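Local coordinates for heat shock protein, putative (Plasmodium falciparum, PDB 1Y6Z) that probably acts as an ATP-dependent folding chaperone of the Hsp90 family, of which this chain is the middle domain, at residues Asn196-Glu199 / Asp200-Cys203; Phe233-Glu236 / Pro237-Phe241. All coordinates share one frame; numbering follows the deposited sequence.

Interaction 1 (Asn196-Glu199 / Asp200-Cys203); sequences NMKE and DQKC
Two torsions set up the meeting of Gln201 with Met197: chi1 of Gln201 (-178°) sends CG trans to its own backbone N, and chi3 of Met197 (76°) kinks an otherwise straight thioether. Gln201, extended to its end, reaches back along the inside of the loop, while the methionine passes it at about a right angle. The kink delivers CE to 3.5 Å from Gln201 CG. The same methyl presses on the following backbone, 3.2 Å from Cys203 O. Met197 is buried here and also touches Tyr254.

The amide of Gln201 is held at both ends. Its OE1 accepts the backbone N-H of Lys198 at 3.2 Å from Lys198 N, reasonably straight at 154°, with the donor tilted from the carbonyl plane. At the other end, NE2 donates to Cys203 O over 2.8 Å, and Tyr193 OH is a weak further partner. Using oxygen and nitrogen on separate backbone groups fixes which way round the amide lies.

The bond from Lys198 N to Gln201 OE1 spans the type I beta turn from Lys198 to Gln201, in the loop that joins helix 190-195 to strand 204-208. Its closing bond runs from Gln201 N to Lys198 O over 3.2 Å. Glu199 and Asp200 occupy the exposed corner, their carboxylates apart, with 5.5 Å between Glu199 OE1 and Asp200 OD1; Glu199 also packs on Gln44 of the second subunit. Lys198 turns its end away from the turn, and its NZ is hydrogen-bonded to Asn228 O.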
loop_
_atom_site.group_PDB
_atom_site.type_symbol
_atom_site.label_atom_id
_atom_site.label_comp_id
_atom_site.label_asym_id
_atom_site.label_seq_id
_atom_site.Cartn_x
_atom_site.Cartn_y
_atom_site.Cartn_z
ATOM N N ASN B 196 5.359 -15.331 -14.597
ATOM C CA ASN B 196 5.484 -16.223 -15.735
ATOM C C ASN B 196 6.879 -16.275 -16.341
ATOM O O ASN B 196 7.064 -16.912 -17.354
ATOM C CB ASN B 196 4.441 -15.866 -16.797
ATOM C CG ASN B 196 3.076 -16.403 -16.467
ATOM O OD1 ASN B 196 2.929 -17.603 -16.189
ATOM N ND2 ASN B 196 2.058 -15.524 -16.475
ATOM N N MET B 197 7.852 -15.628 -15.721
ATOM C CA MET B 197 9.216 -15.535 -16.281
ATOM C C MET B 197 9.900 -16.911 -16.280
ATOM O O MET B 197 9.753 -17.686 -15.355
ATOM C CB MET B 197 10.100 -14.528 -15.524
ATOM C CG MET B 197 9.730 -13.009 -15.688
ATOM S SD MET B 197 10.757 -11.849 -14.796
ATOM C CE MET B 197 12.239 -11.793 -15.756
ATOM N N LYS B 198 10.626 -17.200 -17.339
ATOM C CA LYS B 198 11.400 -18.436 -17.382
ATOM C C LYS B 198 12.555 -18.440 -16.364
ATOM O O LYS B 198 12.877 -17.415 -15.730
ATOM C CB LYS B 198 11.900 -18.691 -18.807
ATOM C CG LYS B 198 10.816 -18.830 -19.846
ATOM C CD LYS B 198 9.890 -20.017 -19.554
ATOM C CE LYS B 198 9.241 -20.563 -20.830
ATOM N NZ LYS B 198 8.084 -19.744 -21.311
ATOM N N GLU B 199 13.181 -19.608 -16.225
ATOM C CA GLU B 199 14.090 -19.895 -15.129
ATOM C C GLU B 199 15.248 -18.923 -15.000
ATOM O O GLU B 199 15.498 -18.389 -13.893
ATOM C CB GLU B 199 14.609 -21.336 -15.240
ATOM C CG GLU B 199 13.459 -22.334 -15.158
ATOM C CD GLU B 199 13.662 -23.383 -14.074
ATOM O OE1 GLU B 199 14.637 -24.169 -14.189
ATOM O OE2 GLU B 199 12.824 -23.436 -13.126
ATOM N N ASP B 200 15.941 -18.723 -16.123
ATOM C CA ASP B 200 17.104 -17.847 -16.230
ATOM C C ASP B 200 16.763 -16.521 -16.918
ATOM O O ASP B 200 17.672 -15.772 -17.309
ATOM C CB ASP B 200 18.217 -18.558 -17.025
ATOM C CG ASP B 200 18.472 -19.992 -16.543
ATOM O OD1 ASP B 200 18.328 -20.264 -15.328
ATOM O OD2 ASP B 200 18.800 -20.848 -17.401
ATOM N N GLN B 201 15.466 -16.235 -17.082
ATOM C CA GLN B 201 15.012 -14.929 -17.618
ATOM C C GLN B 201 15.159 -13.928 -16.517
ATOM O O GLN B 201 14.640 -14.142 -15.431
ATOM C CB GLN B 201 13.543 -14.941 -18.048
ATOM C CG GLN B 201 13.108 -13.572 -18.666
ATOM C CD GLN B 201 11.650 -13.542 -19.109
ATOM O OE1 GLN B 201 10.972 -14.549 -19.093
ATOM N NE2 GLN B 201 11.165 -12.360 -19.486
ATOM N N LYS B 202 15.877 -12.851 -16.794
ATOM C CA LYS B 202 16.156 -11.832 -15.771
ATOM C C LYS B 202 15.416 -10.507 -16.005
ATOM O O LYS B 202 15.312 -9.690 -15.092
ATOM C CB LYS B 202 17.677 -11.585 -15.626
ATOM C CG LYS B 202 18.390 -10.921 -16.825
ATOM C CD LYS B 202 18.892 -11.980 -17.869
ATOM C CE LYS B 202 19.728 -11.400 -19.032
ATOM N NZ LYS B 202 19.053 -10.299 -19.825
ATOM N N CYS B 203 14.883 -10.317 -17.212
ATOM C CA CYS B 203 14.415 -8.988 -17.667
ATOM C C CYS B 203 12.982 -9.051 -18.097
ATOM O O CYS B 203 12.515 -10.110 -18.517
ATOM C CB CYS B 203 15.184 -8.542 -18.920
ATOM S SG CYS B 203 16.838 -8.001 -18.666
#

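Interaction 2 (Phe233-Glu236 / Pro237-Phe241); sequences FSLE and PIDEF
Glu240 OE2 is gripped by three groups: the hydroxyl of Ser234, a water and Ser208 OG on the neighbouring strand. Ser234 OG donates to Glu240 OE2 over 2.7 Å, from above the carboxylate plane, and the water donates to Glu240 OE2 at 2.6 Å. The bend of Glu240 at chi2 (70°) folds the carboxylate back over Ser234 instead of letting it run outward.

A second acid binds the backbone just after the strand. Asp239 OD2 uses its anti lone pair to take the N-H of Leu235, 3.0 Å from Leu235 N and fairly straight at 161°, while OD1 forms a salt bridge with Lys159.

The segment is the strand-to-helix turn of a beta-alpha-beta crossover: strand 231-234 ends, Glu236 takes the N-cap position, and helix 237-249 leads on to the parallel strand 256-258. The first helical bond, Glu240 N to Glu236 O, is modelled very short at 2.5 Å, a doubtful length. With Asp239 and Glu240 both in this turn, their negative charge is probably favoured by the positive end of the helix dipole. Outside, the Glu236 side chain runs alongside Ile238, with Glu236 CG 4.0 Å from Ile238 CB.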
loop_
_atom_site.group_PDB
_atom_site.type_symbol
_atom_site.label_atom_id
_atom_site.label_comp_id
_atom_site.label_asym_id
_atom_site.label_seq_id
_atom_site.Cartn_x
_atom_site.Cartn_y
_atom_site.Cartn_z
ATOM N N PHE B 233 3.648 -5.579 -25.464
ATOM C CA PHE B 233 3.535 -4.664 -26.599
ATOM C C PHE B 233 3.289 -3.202 -26.188
ATOM O O PHE B 233 2.367 -2.909 -25.419
ATOM C CB PHE B 233 2.394 -5.127 -27.510
ATOM C CG PHE B 233 2.545 -6.543 -28.048
ATOM C CD1 PHE B 233 1.417 -7.309 -28.317
ATOM C CD2 PHE B 233 3.807 -7.101 -28.285
ATOM C CE1 PHE B 233 1.542 -8.622 -28.825
ATOM C CE2 PHE B 233 3.945 -8.422 -28.781
ATOM C CZ PHE B 233 2.832 -9.168 -29.043
ATOM N N SER B 234 4.133 -2.307 -26.698
ATOM C CA SER B 234 3.899 -0.865 -26.683
ATOM C C SER B 234 3.198 -0.453 -28.006
ATOM O O SER B 234 3.677 -0.713 -29.115
ATOM C CB SER B 234 5.207 -0.112 -26.434
ATOM O OG SER B 234 5.084 1.281 -26.676
ATOM N N LEU B 235 2.012 0.123 -27.884
ATOM C CA LEU B 235 1.252 0.488 -29.065
ATOM C C LEU B 235 1.034 2.006 -29.150
ATOM O O LEU B 235 0.508 2.505 -30.135
ATOM C CB LEU B 235 -0.052 -0.299 -29.124
ATOM C CG LEU B 235 -0.020 -1.828 -28.903
ATOM C CD1 LEU B 235 -1.409 -2.410 -28.857
ATOM C CD2 LEU B 235 0.822 -2.617 -29.932
ATOM N N GLU B 236 1.470 2.764 -28.150
ATOM C CA GLU B 236 1.493 4.196 -28.365
ATOM C C GLU B 236 2.554 4.942 -27.617
ATOM O O GLU B 236 3.175 4.372 -26.674
ATOM C CB GLU B 236 0.133 4.809 -28.119
ATOM C CG GLU B 236 -0.358 4.848 -26.682
ATOM C CD GLU B 236 -1.753 5.488 -26.654
ATOM O OE1 GLU B 236 -2.730 4.698 -26.550
ATOM O OE2 GLU B 236 -1.834 6.760 -26.833
ATOM N N PRO B 237 2.733 6.235 -27.960
ATOM C CA PRO B 237 3.828 6.902 -27.266
ATOM C C PRO B 237 3.572 6.800 -25.774
ATOM O O PRO B 237 4.537 6.786 -25.018
ATOM C CB PRO B 237 3.728 8.354 -27.740
ATOM C CG PRO B 237 2.999 8.255 -29.079
ATOM C CD PRO B 237 2.009 7.160 -28.859
ATOM N N ILE B 238 2.302 6.724 -25.366
ATOM C CA ILE B 238 1.999 6.626 -23.899
ATOM C C ILE B 238 2.437 5.274 -23.323
ATOM O O ILE B 238 3.149 5.288 -22.316
ATOM C CB ILE B 238 0.565 7.013 -23.425
ATOM C CG1 ILE B 238 0.375 8.538 -23.423
ATOM C CG2 ILE B 238 0.411 6.695 -21.940
ATOM C CD1 ILE B 238 -1.091 9.025 -23.379
ATOM N N ASP B 239 2.040 4.168 -23.962
ATOM C CA ASP B 239 2.599 2.824 -23.671
ATOM C C ASP B 239 4.121 2.958 -23.672
ATOM O O ASP B 239 4.827 2.542 -22.729
ATOM C CB ASP B 239 2.197 1.750 -24.687
ATOM C CG ASP B 239 0.752 1.344 -24.615
ATOM O OD1 ASP B 239 -0.008 1.820 -23.718
ATOM O OD2 ASP B 239 0.324 0.509 -25.455
ATOM N N GLU B 240 4.622 3.591 -24.731
ATOM C CA GLU B 240 6.048 3.792 -24.949
ATOM C C GLU B 240 6.760 4.620 -23.876
ATOM O O GLU B 240 7.764 4.172 -23.345
ATOM C CB GLU B 240 6.285 4.329 -26.377
ATOM C CG GLU B 240 7.715 4.217 -26.884
ATOM C CD GLU B 240 8.131 2.784 -27.170
ATOM O OE1 GLU B 240 9.218 2.381 -26.676
ATOM O OE2 GLU B 240 7.373 2.064 -27.886
ATOM N N PHE B 241 6.236 5.801 -23.519
ATOM C CA PHE B 241 6.835 6.551 -22.401
ATOM C C PHE B 241 6.681 5.843 -21.075
ATOM O O PHE B 241 7.503 6.047 -20.178
ATOM C CB PHE B 241 6.265 7.955 -22.243
ATOM C CG PHE B 241 6.790 8.930 -23.249
ATOM C CD1 PHE B 241 8.132 9.328 -23.220
ATOM C CD2 PHE B 241 5.948 9.443 -24.237
ATOM C CE1 PHE B 241 8.644 10.223 -24.171
ATOM C CE2 PHE B 241 6.441 10.355 -25.192
ATOM C CZ PHE B 241 7.800 10.745 -25.157
HETATM O O HOH W 1 5.209 2.224 -29.305
#

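Overall arrangement
Both contacts are local turns at the ends of strands in the same three-stranded parallel sheet, and neither touches the other: their centres are about 23 Å apart, their nearest atoms about 12 Å. Interaction 1 leads into the central strand 204-208, whereas interaction 2 leaves the outer strand 231-234 for a helix. Each mixes buried and exposed residues, but interaction 1 lies farther from the chain centre and brushes the second subunit, while interaction 2 faces helix 145-164 of its own chain. Chemistry differs accordingly: a neutral amide bonded to backbone groups and a methionine packed against it characterise 196-203, while two acids with separate partners, a serine and a water organise the helix start in 233-241.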